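Local coordinates for methyltransferase (PDB 3TMA), which transfers a methyl group from S-adenosyl-L-methionine to N2 of the guanosine at position 6 of tRNA(Phe), at residues A218-S229 / A247-F258. Numbering follows the deposited sequence.
Sequences ALEAASTLGPTS and AALASGLSWIRF
W255 lays one indole face over P227: CA of P227 stands 4.0 Å from the centroid of the five-membered ring and 26° off its normal, a CH-pi contact. A222 meets the same indole at its benzo edge, its O lying 3.6 Å from CZ2 near the ring plane. A water in that plane accepts from NE1 of W255 at 3.0 Å and donates to O of G226 and O of S229, tying the indole to their type I turn. With CG between its backbone N and carbonyl carbon (chi1 62°), W255 lies against the last helical turn and the G226-P227 link.

Deeper in, the grip is apolar. CD1 of I256 packs 3.7 Å from CB of A222, and both methyls of L253 rest on S223 (CD1 to CB 3.9 Å, CD2 to CA 3.8 Å). L219 forks, CD2 3.5 Å from CA of A248 and CD1 against CB of A247. A Schellman motif ends helix 238-250, G252 having positive phi and L253 N bonding A248 O at 2.8 Å; L253 points toward helix 216-225.

Helix 216-225 thus packs against the end of helix 238-250 and the loop entering edge strand 257-260, which pairs with strand 231-235 in the Rossmann-fold sheet.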
loop_
_atom_site.group_PDB
_atom_site.type_symbol
_atom_site.label_atom_id
_atom_site.label_comp_id
_atom_site.label_asym_id
_atom_site.label_seq_id
_atom_site.Cartn_x
_atom_site.Cartn_y
_atom_site.Cartn_z
ATOM N N ALA A 218 6.662 4.046 -12.446
ATOM C CA ALA A 218 7.669 5.063 -12.792
ATOM C C ALA A 218 7.583 6.314 -11.908
ATOM O O ALA A 218 8.619 6.860 -11.502
ATOM C CB ALA A 218 7.578 5.473 -14.311
ATOM N N LEU A 219 6.360 6.780 -11.631
ATOM C CA LEU A 219 6.183 7.997 -10.864
ATOM C C LEU A 219 6.593 7.715 -9.430
ATOM O O LEU A 219 7.201 8.578 -8.796
ATOM C CB LEU A 219 4.688 8.449 -10.904
ATOM C CG LEU A 219 4.144 8.777 -12.318
ATOM C CD1 LEU A 219 2.596 8.850 -12.335
ATOM C CD2 LEU A 219 4.728 10.095 -12.809
ATOM N N GLU A 220 6.165 6.563 -8.868
ATOM C CA GLU A 220 6.583 6.199 -7.504
ATOM C C GLU A 220 8.112 6.141 -7.357
ATOM O O GLU A 220 8.707 6.684 -6.370
ATOM C CB GLU A 220 5.929 4.895 -7.041
ATOM C CG GLU A 220 6.216 4.557 -5.545
ATOM C CD GLU A 220 5.497 5.504 -4.519
ATOM O OE1 GLU A 220 4.616 6.304 -4.898
ATOM O OE2 GLU A 220 5.837 5.448 -3.327
ATOM N N ALA A 221 8.755 5.506 -8.333
ATOM C CA ALA A 221 10.206 5.413 -8.349
ATOM C C ALA A 221 10.861 6.825 -8.423
ATOM O O ALA A 221 11.803 7.131 -7.680
ATOM C CB ALA A 221 10.651 4.571 -9.564
ATOM N N ALA A 222 10.418 7.646 -9.376
ATOM C CA ALA A 222 11.008 9.002 -9.556
ATOM C C ALA A 222 10.813 9.850 -8.314
ATOM O O ALA A 222 11.760 10.485 -7.831
ATOM C CB ALA A 222 10.418 9.716 -10.780
ATOM N N SER A 223 9.614 9.780 -7.735
ATOM C CA SER A 223 9.275 10.587 -6.571
ATOM C C SER A 223 10.120 10.158 -5.366
ATOM O O SER A 223 10.519 10.984 -4.561
ATOM C CB SER A 223 7.778 10.450 -6.269
ATOM O OG SER A 223 7.457 10.910 -4.964
ATOM N N THR A 224 10.411 8.861 -5.263
ATOM C CA THR A 224 11.185 8.316 -4.131
ATOM C C THR A 224 12.706 8.487 -4.291
ATOM O O THR A 224 13.398 8.812 -3.333
ATOM C CB THR A 224 10.921 6.793 -3.978
ATOM O OG1 THR A 224 9.514 6.591 -3.776
ATOM C CG2 THR A 224 11.721 6.232 -2.767
ATOM N N LEU A 225 13.223 8.208 -5.480
ATOM C CA LEU A 225 14.680 8.168 -5.708
ATOM C C LEU A 225 15.271 9.551 -6.055
ATOM O O LEU A 225 16.489 9.802 -5.854
ATOM C CB LEU A 225 14.992 7.181 -6.849
ATOM C CG LEU A 225 14.572 5.737 -6.573
ATOM C CD1 LEU A 225 14.795 4.834 -7.834
ATOM C CD2 LEU A 225 15.404 5.229 -5.364
ATOM N N GLY A 226 14.418 10.433 -6.582
ATOM C CA GLY A 226 14.842 11.808 -6.982
ATOM C C GLY A 226 15.654 11.802 -8.280
ATOM O O GLY A 226 15.901 10.736 -8.847
ATOM N N PRO A 227 16.089 12.997 -8.759
ATOM C CA PRO A 227 16.550 13.128 -10.143
ATOM C C PRO A 227 17.924 12.494 -10.448
ATOM O O PRO A 227 18.293 12.429 -11.617
ATOM C CB PRO A 227 16.623 14.657 -10.375
ATOM C CG PRO A 227 16.592 15.293 -9.013
ATOM C CD PRO A 227 15.838 14.303 -8.113
ATOM N N THR A 228 18.684 12.064 -9.432
ATOM C CA THR A 228 19.952 11.379 -9.718
ATOM C C THR A 228 19.723 9.936 -10.231
ATOM O O THR A 228 20.649 9.297 -10.733
ATOM C CB THR A 228 20.999 11.407 -8.520
ATOM O OG1 THR A 228 20.568 10.511 -7.490
ATOM C CG2 THR A 228 21.203 12.833 -7.927
ATOM N N SER A 229 18.500 9.422 -10.163
ATOM C CA SER A 229 18.238 8.093 -10.735
ATOM C C SER A 229 17.547 8.268 -12.094
ATOM O O SER A 229 16.391 8.728 -12.145
ATOM C CB SER A 229 17.309 7.270 -9.829
ATOM O OG SER A 229 18.025 6.590 -8.803
ATOM N N ALA A 247 0.814 13.174 -15.897
ATOM C CA ALA A 247 0.985 12.958 -14.467
ATOM C C ALA A 247 2.387 13.303 -13.989
ATOM O O ALA A 247 2.551 13.873 -12.877
ATOM C CB ALA A 247 0.640 11.489 -14.090
ATOM N N ALA A 248 3.410 12.917 -14.767
ATOM C CA ALA A 248 4.795 13.239 -14.405
ATOM C C ALA A 248 4.962 14.756 -14.293
ATOM O O ALA A 248 5.548 15.244 -13.329
ATOM C CB ALA A 248 5.779 12.690 -15.433
ATOM N N LEU A 249 4.486 15.501 -15.290
ATOM C CA LEU A 249 4.570 16.953 -15.241
ATOM C C LEU A 249 3.826 17.554 -14.019
ATOM O O LEU A 249 4.340 18.449 -13.340
ATOM C CB LEU A 249 4.112 17.579 -16.568
ATOM C CG LEU A 249 4.173 19.136 -16.574
ATOM C CD1 LEU A 249 5.591 19.640 -16.391
ATOM C CD2 LEU A 249 3.563 19.762 -17.813
ATOM N N ALA A 250 2.627 17.054 -13.720
ATOM C CA ALA A 250 1.806 17.630 -12.654
ATOM C C ALA A 250 2.478 17.513 -11.272
ATOM O O ALA A 250 2.270 18.359 -10.392
ATOM C CB ALA A 250 0.429 16.958 -12.633
ATOM N N SER A 251 3.293 16.480 -11.085
ATOM C CA SER A 251 4.021 16.330 -9.813
ATOM C C SER A 251 5.500 16.711 -9.867
ATOM O O SER A 251 6.213 16.428 -8.914
ATOM C CB SER A 251 3.938 14.873 -9.307
ATOM O OG SER A 251 2.620 14.530 -8.883
ATOM N N GLY A 252 5.969 17.326 -10.951
ATOM C CA GLY A 252 7.370 17.780 -11.050
ATOM C C GLY A 252 8.383 16.658 -11.325
ATOM O O GLY A 252 9.566 16.767 -10.977
ATOM N N LEU A 253 7.938 15.598 -11.980
ATOM C CA LEU A 253 8.762 14.396 -12.164
ATOM C C LEU A 253 9.069 14.203 -13.645
ATOM O O LEU A 253 9.021 13.094 -14.151
ATOM C CB LEU A 253 8.034 13.146 -11.591
ATOM C CG LEU A 253 7.651 13.236 -10.108
ATOM C CD1 LEU A 253 6.688 12.119 -9.619
ATOM C CD2 LEU A 253 8.897 13.292 -9.215
ATOM N N SER A 254 9.412 15.269 -14.323
ATOM C CA SER A 254 9.546 15.229 -15.745
ATOM C C SER A 254 10.791 14.613 -16.321
ATOM O O SER A 254 10.857 14.546 -17.499
ATOM C CB SER A 254 9.408 16.615 -16.329
ATOM O OG SER A 254 8.189 17.208 -16.018
ATOM N N TRP A 255 11.762 14.188 -15.515
ATOM C CA TRP A 255 12.904 13.541 -16.086
ATOM C C TRP A 255 12.631 12.081 -16.486
ATOM O O TRP A 255 13.469 11.490 -17.028
ATOM C CB TRP A 255 14.065 13.611 -15.132
ATOM C CG TRP A 255 13.850 12.936 -13.842
ATOM C CD1 TRP A 255 14.114 11.659 -13.530
ATOM C CD2 TRP A 255 13.318 13.526 -12.676
ATOM N NE1 TRP A 255 13.811 11.410 -12.244
ATOM C CE2 TRP A 255 13.296 12.543 -11.694
ATOM C CE3 TRP A 255 12.863 14.798 -12.361
ATOM C CZ2 TRP A 255 12.854 12.785 -10.431
ATOM C CZ3 TRP A 255 12.419 15.034 -11.104
ATOM C CH2 TRP A 255 12.413 14.038 -10.157
ATOM N N ILE A 256 11.473 11.524 -16.190
ATOM C CA ILE A 256 11.202 10.118 -16.581
ATOM C C ILE A 256 11.181 10.024 -18.120
ATOM O O ILE A 256 10.539 10.852 -18.775
ATOM C CB ILE A 256 9.847 9.653 -16.065
ATOM C CG1 ILE A 256 9.860 9.622 -14.519
ATOM C CG2 ILE A 256 9.517 8.255 -16.630
ATOM C CD1 ILE A 256 8.411 9.656 -13.919
ATOM N N ARG A 257 11.847 9.009 -18.686
ATOM C CA ARG A 257 11.848 8.814 -20.131
ATOM C C ARG A 257 10.778 7.805 -20.431
ATOM O O ARG A 257 11.002 6.586 -20.231
ATOM C CB ARG A 257 13.210 8.287 -20.587
ATOM C CG ARG A 257 13.315 7.942 -22.114
ATOM C CD ARG A 257 14.808 7.754 -22.559
ATOM N NE ARG A 257 14.950 7.144 -23.889
ATOM C CZ ARG A 257 14.883 7.849 -25.023
ATOM N NH1 ARG A 257 14.645 9.159 -24.986
ATOM N NH2 ARG A 257 15.013 7.245 -26.197
ATOM N N PHE A 258 9.611 8.285 -20.871
ATOM C CA PHE A 258 8.518 7.389 -21.293
ATOM C C PHE A 258 8.652 7.103 -22.794
ATOM O O PHE A 258 8.728 8.021 -23.604
ATOM C CB PHE A 258 7.126 8.001 -21.066
ATOM C CG PHE A 258 6.739 8.150 -19.597
ATOM C CD1 PHE A 258 6.237 7.073 -18.889
ATOM C CD2 PHE A 258 6.859 9.376 -18.961
ATOM C CE1 PHE A 258 5.857 7.193 -17.537
ATOM C CE2 PHE A 258 6.508 9.522 -17.602
ATOM C CZ PHE A 258 6.021 8.435 -16.889
HETATM O O HOH W 1 14.288 9.166 -10.350
#